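Local coordinates for protein RNA-dependent RNA Polymerase (Bombyx mori cytoplasmic polyhedrosis virus, PDB 6TZ0) that catalyses RNA-templated synthesis of RNA inside the virus particle, probably making plus strands in transcription and complementary minus strands in genome replication, at residues 739-744 and 765-770. Sequence-based numbering, arbitrary orientation.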
loop_
_atom_site.group_PDB
_atom_site.type_symbol
_atom_site.label_atom_id
_atom_site.label_comp_id
_atom_site.label_asym_id
_atom_site.label_seq_id
_atom_site.Cartn_x
_atom_site.Cartn_y
_atom_site.Cartn_z
ATOM N N ILE A 739 -14.504 -11.138 9.913
ATOM C CA ILE A 739 -13.932 -10.591 11.134
ATOM C C ILE A 739 -13.543 -11.758 12.021
ATOM O O ILE A 739 -14.391 -12.585 12.376
ATOM C CB ILE A 739 -14.921 -9.665 11.846
ATOM C CG1 ILE A 739 -15.240 -8.479 10.948
ATOM C CG2 ILE A 739 -14.361 -9.213 13.181
ATOM C CD1 ILE A 739 -16.431 -7.732 11.386
ATOM N N SER A 740 -12.270 -11.827 12.386
ATOM C CA SER A 740 -11.743 -12.932 13.174
ATOM C C SER A 740 -11.479 -12.437 14.583
ATOM O O SER A 740 -10.590 -11.610 14.802
ATOM C CB SER A 740 -10.469 -13.489 12.555
ATOM O OG SER A 740 -10.014 -14.609 13.287
ATOM N N LEU A 741 -12.240 -12.956 15.536
ATOM C CA LEU A 741 -12.020 -12.638 16.936
ATOM C C LEU A 741 -10.842 -13.390 17.536
ATOM O O LEU A 741 -10.523 -13.161 18.705
ATOM C CB LEU A 741 -13.279 -12.953 17.746
ATOM C CG LEU A 741 -14.557 -12.174 17.458
ATOM C CD1 LEU A 741 -15.703 -12.731 18.277
ATOM C CD2 LEU A 741 -14.361 -10.708 17.754
ATOM N N TRP A 742 -10.190 -14.278 16.786
ATOM C CA TRP A 742 -9.279 -15.239 17.386
ATOM C C TRP A 742 -7.901 -15.303 16.742
ATOM O O TRP A 742 -6.961 -15.745 17.412
ATOM C CB TRP A 742 -9.909 -16.641 17.362
ATOM C CG TRP A 742 -11.292 -16.653 17.958
ATOM C CD1 TRP A 742 -12.471 -16.790 17.280
ATOM C CD2 TRP A 742 -11.638 -16.422 19.323
ATOM N NE1 TRP A 742 -13.529 -16.707 18.152
ATOM C CE2 TRP A 742 -13.042 -16.481 19.413
ATOM C CE3 TRP A 742 -10.897 -16.199 20.480
ATOM C CZ2 TRP A 742 -13.712 -16.314 20.614
ATOM C CZ3 TRP A 742 -11.564 -16.035 21.672
ATOM C CH2 TRP A 742 -12.958 -16.097 21.731
ATOM N N THR A 743 -7.738 -14.892 15.489
ATOM C CA THR A 743 -6.451 -14.960 14.809
ATOM C C THR A 743 -5.952 -13.557 14.480
ATOM O O THR A 743 -6.685 -12.576 14.587
ATOM C CB THR A 743 -6.545 -15.808 13.536
ATOM O OG1 THR A 743 -7.448 -15.189 12.618
ATOM C CG2 THR A 743 -7.060 -17.195 13.854
ATOM N N ARG A 744 -4.681 -13.472 14.080
ATOM C CA ARG A 744 -4.056 -12.203 13.722
ATOM C C ARG A 744 -3.255 -12.336 12.437
ATOM O O ARG A 744 -3.090 -13.423 11.881
ATOM C CB ARG A 744 -3.114 -11.682 14.806
ATOM C CG ARG A 744 -3.790 -11.214 16.039
ATOM C CD ARG A 744 -2.785 -10.692 17.034
ATOM N NE ARG A 744 -2.143 -9.476 16.558
ATOM C CZ ARG A 744 -2.636 -8.258 16.748
ATOM N NH1 ARG A 744 -3.775 -8.101 17.403
ATOM N NH2 ARG A 744 -1.992 -7.197 16.284
ATOM N N ASP A 765 -17.845 -4.407 17.972
ATOM C CA ASP A 765 -18.647 -3.374 17.329
ATOM C C ASP A 765 -18.642 -3.509 15.811
ATOM O O ASP A 765 -19.611 -3.112 15.157
ATOM C CB ASP A 765 -18.148 -1.994 17.740
ATOM C CG ASP A 765 -18.410 -1.695 19.198
ATOM O OD1 ASP A 765 -19.375 -2.255 19.754
ATOM O OD2 ASP A 765 -17.650 -0.901 19.790
ATOM N N ASP A 766 -17.576 -4.064 15.231
ATOM C CA ASP A 766 -17.590 -4.341 13.799
ATOM C C ASP A 766 -18.500 -5.508 13.445
ATOM O O ASP A 766 -19.025 -5.547 12.330
ATOM C CB ASP A 766 -16.185 -4.640 13.283
ATOM C CG ASP A 766 -15.273 -3.448 13.334
ATOM O OD1 ASP A 766 -15.776 -2.312 13.305
ATOM O OD2 ASP A 766 -14.041 -3.645 13.391
ATOM N N LEU A 767 -18.692 -6.458 14.356
ATOM C CA LEU A 767 -19.590 -7.586 14.130
ATOM C C LEU A 767 -21.027 -7.321 14.544
ATOM O O LEU A 767 -21.715 -8.262 14.929
ATOM C CB LEU A 767 -19.107 -8.821 14.891
ATOM C CG LEU A 767 -17.942 -9.687 14.446
ATOM C CD1 LEU A 767 -17.634 -10.651 15.559
ATOM C CD2 LEU A 767 -18.350 -10.441 13.206
ATOM N N LEU A 768 -21.502 -6.079 14.507
ATOM C CA LEU A 768 -22.709 -5.772 15.267
ATOM C C LEU A 768 -23.959 -5.827 14.392
ATOM O O LEU A 768 -24.979 -6.390 14.801
ATOM C CB LEU A 768 -22.564 -4.413 15.943
ATOM C CG LEU A 768 -23.338 -4.227 17.249
ATOM C CD1 LEU A 768 -22.608 -3.210 18.076
ATOM C CD2 LEU A 768 -24.762 -3.794 17.068
ATOM N N PHE A 769 -23.925 -5.213 13.206
ATOM C CA PHE A 769 -25.077 -5.310 12.315
ATOM C C PHE A 769 -24.959 -6.438 11.307
ATOM O O PHE A 769 -25.931 -6.726 10.608
ATOM C CB PHE A 769 -25.362 -4.015 11.537
ATOM C CG PHE A 769 -26.074 -2.949 12.326
ATOM C CD1 PHE A 769 -26.030 -2.911 13.704
ATOM C CD2 PHE A 769 -26.963 -2.112 11.678
ATOM C CE1 PHE A 769 -26.718 -1.963 14.402
ATOM C CE2 PHE A 769 -27.671 -1.162 12.375
ATOM C CZ PHE A 769 -27.550 -1.093 13.745
ATOM N N ARG A 770 -23.802 -7.076 11.197
ATOM C CA ARG A 770 -23.634 -8.195 10.284
ATOM C C ARG A 770 -23.897 -9.533 10.960
ATOM O O ARG A 770 -23.575 -10.584 10.404
ATOM C CB ARG A 770 -22.242 -8.143 9.660
ATOM C CG ARG A 770 -21.109 -8.147 10.639
ATOM C CD ARG A 770 -19.802 -7.942 9.913
ATOM N NE ARG A 770 -19.655 -6.602 9.355
ATOM C CZ ARG A 770 -18.646 -6.233 8.574
ATOM N NH1 ARG A 770 -17.701 -7.102 8.257
ATOM N NH2 ARG A 770 -18.574 -4.996 8.113
#
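Ile739, in an irregular loop, faces Leu767, the first residue to leave helical geometry at the end of helix 754-766, with their CA atoms 7.1 Å apart and no hydrogen bond joining the two backbones. The side chains of Ile739 and Leu767 run alongside each other, pointing opposite ways, CB of Ile739 lying 3.8 Å from CD2 of Leu767 while its CG2 branch meets CG of the same leucine. With CG1 anti to its own carbonyl carbon (chi1 -63°), Ile739 carries CD1 to the last turn of the helix, 3.6 Å from CB of Asp766. The same methyl touches NH1 and CD of Arg770, whose side chain lies nearly perpendicular to that of Ile739; the guanidinium approaches obliquely, and a weak hydrogen bond from NH1 to the carbonyl of Phe735 helps tie it to an earlier part of the same loop. Beside this pair, Leu741 and Leu767 meet tip to tip, CG of Leu741 3.9 Å from CD1 of Leu767. The contact thus joins the loop after strand 732-733 to the C-terminal end of helix 754-766, with Leu763 touching Ile739 and Leu741, helix 774-786 packing on Leu767 through Leu777, and helix 206-218 on Leu741 through Thr215.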